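Local coordinates for transcriptional regulatory protein FixJ (Sinorhizobium meliloti, PDB 1DBW) that switches on nitrogen-fixation genes as a two-component response regulator activated by FixL, the present chain being its receiver domain, at residues L51-R56 / S78-G83; T5-D10 / P44-G49. The protein carries 2 engineered substitutions. All blocks are in the same frame, centred on the assembly; numbering follows the deposited sequence. Where two conformers were deposited one is given.

Contact 1 of 2, residues L51-R56 / S78-G83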
loop_
_atom_site.group_PDB
_atom_site.type_symbol
_atom_site.label_atom_id
_atom_site.label_comp_id
_atom_site.label_asym_id
_atom_site.label_seq_id
_atom_site.Cartn_x
_atom_site.Cartn_y
_atom_site.Cartn_z
ATOM N N LEU A 51 1.877 1.419 -4.043
ATOM C CA LEU A 51 0.651 1.177 -3.286
ATOM C C LEU A 51 0.974 0.799 -1.855
ATOM O O LEU A 51 1.931 0.049 -1.616
ATOM C CB LEU A 51 -0.106 0.006 -3.913
ATOM C CG LEU A 51 -1.284 -0.571 -3.098
ATOM C CD1 LEU A 51 -2.457 0.463 -2.938
ATOM C CD2 LEU A 51 -1.775 -1.819 -3.874
ATOM N N VAL A 52 0.233 1.392 -0.923
ATOM C CA VAL A 52 0.403 1.044 0.499
ATOM C C VAL A 52 -0.988 0.670 0.974
ATOM O O VAL A 52 -1.907 1.491 0.933
ATOM C CB VAL A 52 0.939 2.180 1.325
ATOM C CG1 VAL A 52 1.022 1.751 2.800
ATOM C CG2 VAL A 52 2.370 2.557 0.859
ATOM N N THR A 53 -1.148 -0.579 1.441
ATOM C CA THR A 53 -2.451 -0.989 1.927
ATOM C C THR A 53 -2.475 -1.165 3.443
ATOM O O THR A 53 -1.447 -1.460 4.047
ATOM C CB THR A 53 -2.874 -2.356 1.323
ATOM O OG1 THR A 53 -2.047 -3.389 1.863
ATOM C CG2 THR A 53 -2.718 -2.359 -0.206
ATOM N N ASP A 54 -3.613 -0.833 4.038
ATOM C CA ASP A 54 -3.846 -1.077 5.467
ATOM C C ASP A 54 -5.329 -1.437 5.501
ATOM O O ASP A 54 -6.199 -0.588 5.784
ATOM C CB ASP A 54 -3.552 0.135 6.363
ATOM C CG ASP A 54 -3.678 -0.199 7.863
ATOM O OD1 ASP A 54 -3.398 0.691 8.691
ATOM O OD2 ASP A 54 -4.038 -1.354 8.215
ATOM N N LEU A 55 -5.601 -2.664 5.057
ATOM C CA LEU A 55 -6.949 -3.229 4.954
ATOM C C LEU A 55 -7.126 -4.286 6.042
ATOM O O LEU A 55 -6.401 -5.284 6.079
ATOM C CB LEU A 55 -7.138 -3.854 3.581
ATOM C CG LEU A 55 -7.012 -2.825 2.459
ATOM C CD1 LEU A 55 -6.837 -3.506 1.108
ATOM C CD2 LEU A 55 -8.230 -1.916 2.482
ATOM N N ARG A 56 -8.084 -4.042 6.928
ATOM C CA ARG A 56 -8.338 -4.939 8.052
ATOM C C ARG A 56 -9.539 -5.833 7.861
ATOM O O ARG A 56 -9.548 -6.956 8.366
ATOM C CB ARG A 56 -8.503 -4.135 9.337
ATOM C CG ARG A 56 -7.390 -3.133 9.563
ATOM C CD ARG A 56 -7.887 -1.964 10.379
ATOM N NE ARG A 56 -7.033 -0.794 10.213
ATOM C CZ ARG A 56 -6.459 -0.139 11.216
ATOM N NH1 ARG A 56 -6.644 -0.537 12.471
ATOM N NH2 ARG A 56 -5.700 0.922 10.967
ATOM N N SER A 78 3.901 -2.838 -4.219
ATOM C CA SER A 78 3.035 -2.673 -3.042
ATOM C C SER A 78 3.613 -3.094 -1.684
ATOM O O SER A 78 4.250 -4.152 -1.588
ATOM C CB SER A 78 1.732 -3.473 -3.230
ATOM O OG SER A 78 1.277 -3.507 -4.577
ATOM N N ILE A 79 3.302 -2.294 -0.650
ATOM C CA ILE A 79 3.687 -2.505 0.735
ATOM C C ILE A 79 2.361 -2.823 1.404
ATOM O O ILE A 79 1.392 -2.060 1.312
ATOM C CB ILE A 79 4.239 -1.218 1.342
ATOM C CG1 ILE A 79 5.503 -0.788 0.589
ATOM C CG2 ILE A 79 4.548 -1.431 2.830
ATOM C CD1 ILE A 79 6.487 -1.950 0.391
ATOM N N VAL A 80 2.301 -3.946 2.107
ATOM C CA VAL A 80 1.045 -4.340 2.758
ATOM C C VAL A 80 1.248 -4.172 4.254
ATOM O O VAL A 80 2.159 -4.721 4.791
ATOM C CB VAL A 80 0.698 -5.831 2.433
ATOM C CG1 VAL A 80 -0.515 -6.280 3.242
ATOM C CG2 VAL A 80 0.396 -5.987 0.897
ATOM N N ILE A 81 0.471 -3.296 4.879
ATOM C CA ILE A 81 0.594 -3.092 6.316
ATOM C C ILE A 81 -0.242 -4.213 6.914
ATOM O O ILE A 81 -1.434 -4.366 6.575
ATOM C CB ILE A 81 0.056 -1.728 6.728
ATOM C CG1 ILE A 81 0.985 -0.653 6.172
ATOM C CG2 ILE A 81 0.009 -1.642 8.240
ATOM C CD1 ILE A 81 0.429 0.771 6.335
ATOM N N THR A 82 0.362 -4.915 7.859
ATOM C CA THR A 82 -0.289 -6.072 8.458
ATOM C C THR A 82 -0.570 -5.918 9.957
ATOM O O THR A 82 0.079 -5.132 10.656
ATOM C CB THR A 82 0.559 -7.357 8.176
ATOM O OG1 THR A 82 1.868 -7.190 8.729
ATOM C CG2 THR A 82 0.730 -7.579 6.645
ATOM N N GLY A 83 -1.534 -6.703 10.438
ATOM C CA GLY A 83 -1.909 -6.641 11.835
ATOM C C GLY A 83 -0.817 -7.024 12.807
ATOM O O GLY A 83 0.065 -7.844 12.493
HETATM O O HOH W 1 -3.236 -4.285 4.361
HETATM O O HOH W 2 -3.785 -4.206 8.129
#
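Ile81 lays its side chain across the end of the neighbouring strand: CD1 packs against Val52 CG1 at 3.7 Å, while CG2 rests on the carboxylate carbon of Asp54, CG, at 4.0 Å. With CG1 anti to the carbonyl carbon (chi1 -68°) and CG2 anti to the backbone N, the two branches part, one to the valine and one to the aspartate. Beneath them runs a parallel ladder. Ile79 N donates to Leu51 O, Thr53 N to Ile79 O at 2.9 Å, and Ile81 N to Thr53 O at 2.8 Å. On the other face of the sheet, Leu51 CD2 touches Ser78 OG in the conformer given here, a hydroxyl bonded to Ile76 O, and Thr53 OG1 sits 3.4 Å from Val80 CA. Where the strands diverge, a water links Thr53 OG1, Leu55 N and Ile81 O, filling the place of a further rung. Asp54, the predicted phosphorylation site and one of the residues of the magnesium site, turns CG anti to its backbone N (chi1 -175°) and extends beyond the strand end. A second water lies 2.9 Å from Asp54 OD2 and 2.8 Å from Ile81 O, bridging the strands again. OD2 also pairs with Lys104; OD1 receives a weak bond from Arg56 NH2 within a salt bridge and lies close to Asp10 OD2, a meeting of like charges. The pair illustrates the parallel strands of a beta-alpha-beta unit: helix 62-71 packs on the Leu51, Thr53, Ser78 and Val80 face, and strands 5-10 and 100-103 flank the two central strands.

Contact 2 of 2, residues T5-D10 / P44-G49; sequences TVHIVD and PDVRNG
The imidazole of His7 is sandwiched between two methyl groups, the close-packed half of this contact. Val46 CG2 lies over one face, 4.1 Å from the ring centroid and 21° off its normal, a CH-pi contact, while Thr5 CG2 covers the opposite face from within the same strand. Gly49 CA meets the ring edge 4.0 Å from His7 CD2; a side chain at this glycine would run into both the ring and Val46 CG1. His7 CG stands anti to the carbonyl carbon (chi1 -70°), directing the ring to the loop, and ND1 is hydrogen-bonded to His33. One water spans His7 NE2 and Arg47 O, 2.8 Å from each. Replacing His7 with an alanine would probably leave the Val46 methyl without its ring face and His33 without its imidazole partner. The direct polar tie is Thr5 N to Asn48 O at 2.9 Å, with Gly49 CA close to Thr5 O beside it. The contact is looser where Asn48 and Arg47 are exposed: there a water bridges Thr5 OG1 and Asn48 O, and Arg47 folds back, its NH1 donating to Pro44 O and, from above the carbonyl plane, to Val46 O, joining the loop to itself. Thr5 and Gly49 thus start the parallel pairing of strands 5-10 and 49-54 just after the loop that leaves helix 36-42, with strand 29-33 along the other edge of strand 5-10.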
loop_
_atom_site.group_PDB
_atom_site.type_symbol
_atom_site.label_atom_id
_atom_site.label_comp_id
_atom_site.label_asym_id
_atom_site.label_seq_id
_atom_site.Cartn_x
_atom_site.Cartn_y
_atom_site.Cartn_z
ATOM N N THR A 5 3.939 8.676 -6.928
ATOM C CA THR A 5 2.867 8.922 -5.989
ATOM C C THR A 5 2.620 7.709 -5.123
ATOM O O THR A 5 2.730 6.585 -5.616
ATOM C CB THR A 5 1.558 9.233 -6.768
ATOM O OG1 THR A 5 1.775 10.422 -7.552
ATOM C CG2 THR A 5 0.380 9.496 -5.807
ATOM N N VAL A 6 2.410 7.955 -3.827
ATOM C CA VAL A 6 2.098 6.866 -2.897
ATOM C C VAL A 6 0.562 6.818 -2.812
ATOM O O VAL A 6 -0.058 7.771 -2.365
ATOM C CB VAL A 6 2.646 7.127 -1.469
ATOM C CG1 VAL A 6 2.350 5.881 -0.578
ATOM C CG2 VAL A 6 4.138 7.389 -1.504
ATOM N N HIS A 7 -0.014 5.650 -3.130
ATOM C CA HIS A 7 -1.469 5.472 -3.124
ATOM C C HIS A 7 -1.817 4.710 -1.886
ATOM O O HIS A 7 -1.350 3.585 -1.759
ATOM C CB HIS A 7 -1.874 4.683 -4.379
ATOM C CG HIS A 7 -1.715 5.491 -5.630
ATOM N ND1 HIS A 7 -2.693 6.363 -6.066
ATOM C CD2 HIS A 7 -0.664 5.645 -6.474
ATOM C CE1 HIS A 7 -2.250 7.030 -7.113
ATOM N NE2 HIS A 7 -1.019 6.618 -7.383
ATOM N N ILE A 8 -2.547 5.359 -0.959
ATOM C CA ILE A 8 -2.878 4.723 0.310
ATOM C C ILE A 8 -4.306 4.230 0.299
ATOM O O ILE A 8 -5.247 4.984 0.063
ATOM C CB ILE A 8 -2.725 5.669 1.481
ATOM C CG1 ILE A 8 -1.341 6.362 1.466
ATOM C CG2 ILE A 8 -2.929 4.898 2.774
ATOM C CD1 ILE A 8 -0.227 5.461 1.827
ATOM N N VAL A 9 -4.469 2.949 0.585
ATOM C CA VAL A 9 -5.796 2.364 0.582
ATOM C C VAL A 9 -5.972 1.902 2.019
ATOM O O VAL A 9 -5.266 1.030 2.475
ATOM C CB VAL A 9 -5.876 1.182 -0.446
ATOM C CG1 VAL A 9 -7.275 0.634 -0.531
ATOM C CG2 VAL A 9 -5.505 1.674 -1.811
ATOM N N ASP A 10 -6.777 2.627 2.784
ATOM C CA ASP A 10 -6.980 2.253 4.193
ATOM C C ASP A 10 -8.464 2.271 4.533
ATOM O O ASP A 10 -9.167 3.248 4.258
ATOM C CB ASP A 10 -6.182 3.191 5.111
ATOM C CG ASP A 10 -6.027 2.662 6.548
ATOM O OD1 ASP A 10 -6.856 1.850 7.032
ATOM O OD2 ASP A 10 -5.052 3.079 7.206
ATOM N N PRO A 44 -5.700 1.198 -13.402
ATOM C CA PRO A 44 -5.186 1.248 -14.774
ATOM C C PRO A 44 -4.662 2.614 -15.167
ATOM O O PRO A 44 -3.860 2.685 -16.076
ATOM C CB PRO A 44 -6.395 0.853 -15.615
ATOM C CG PRO A 44 -7.169 -0.061 -14.696
ATOM C CD PRO A 44 -7.095 0.723 -13.392
ATOM N N ASP A 45 -5.087 3.659 -14.451
ATOM C CA ASP A 45 -4.646 5.029 -14.740
ATOM C C ASP A 45 -3.378 5.414 -13.998
ATOM O O ASP A 45 -2.785 6.455 -14.297
ATOM C CB ASP A 45 -5.754 6.023 -14.429
ATOM C CG ASP A 45 -6.856 5.984 -15.464
ATOM O OD1 ASP A 45 -6.531 6.100 -16.667
ATOM O OD2 ASP A 45 -8.025 5.799 -15.081
ATOM N N VAL A 46 -2.992 4.595 -13.021
ATOM C CA VAL A 46 -1.769 4.862 -12.256
ATOM C C VAL A 46 -0.486 4.762 -13.068
ATOM O O VAL A 46 -0.196 3.758 -13.738
ATOM C CB VAL A 46 -1.631 3.925 -11.025
ATOM C CG1 VAL A 46 -0.226 4.060 -10.386
ATOM C CG2 VAL A 46 -2.633 4.276 -9.969
ATOM N N ARG A 47 0.297 5.826 -12.985
ATOM C CA ARG A 47 1.604 5.861 -13.603
ATOM C C ARG A 47 2.523 6.243 -12.449
ATOM O O ARG A 47 2.155 7.097 -11.616
ATOM C CB ARG A 47 1.655 6.925 -14.716
ATOM C CG ARG A 47 0.744 6.588 -15.912
ATOM C CD ARG A 47 1.152 5.252 -16.541
ATOM N NE ARG A 47 0.319 4.919 -17.698
ATOM C CZ ARG A 47 -0.902 4.382 -17.621
ATOM N NH1 ARG A 47 -1.454 4.103 -16.445
ATOM N NH2 ARG A 47 -1.582 4.133 -18.729
ATOM N N ASN A 48 3.682 5.597 -12.386
ATOM C CA ASN A 48 4.693 5.853 -11.359
ATOM C C ASN A 48 4.041 5.951 -9.989
ATOM O O ASN A 48 4.103 6.975 -9.306
ATOM C CB ASN A 48 5.485 7.131 -11.669
ATOM C CG ASN A 48 5.793 7.274 -13.133
ATOM O OD1 ASN A 48 6.500 6.452 -13.709
ATOM N ND2 ASN A 48 5.243 8.319 -13.757
ATOM N N GLY A 49 3.439 4.854 -9.580
ATOM C CA GLY A 49 2.815 4.852 -8.278
ATOM C C GLY A 49 3.199 3.652 -7.444
ATOM O O GLY A 49 3.547 2.589 -7.980
HETATM O O HOH W 3 3.140 9.761 -10.022
HETATM O O HOH W 4 0.263 7.611 -9.643
#

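From the N terminus, strand 5-10 comes first, and the chain then runs through helix 13-25, strand 29-33 and helix 36-42 before the loop 44-49 returns to its start and closes contact 2. Contact 1 opens just afterwards, on strand 49-54, and closes when helix 62-71 has carried the chain over to strand 78-82. The two closures therefore follow in series, neither nested nor crossed. They meet along strand 49-54, whose Val52 N and Asp54 N probably bond to His7 O and Val9 O of the first strand. Together they tie three adjacent strands of the 2-1-3-4-5 receiver sheet, contact 2 at the N-terminal end of its strands and contact 1 reaching the magnesium-binding end, where Asp10 and Asp54 converge.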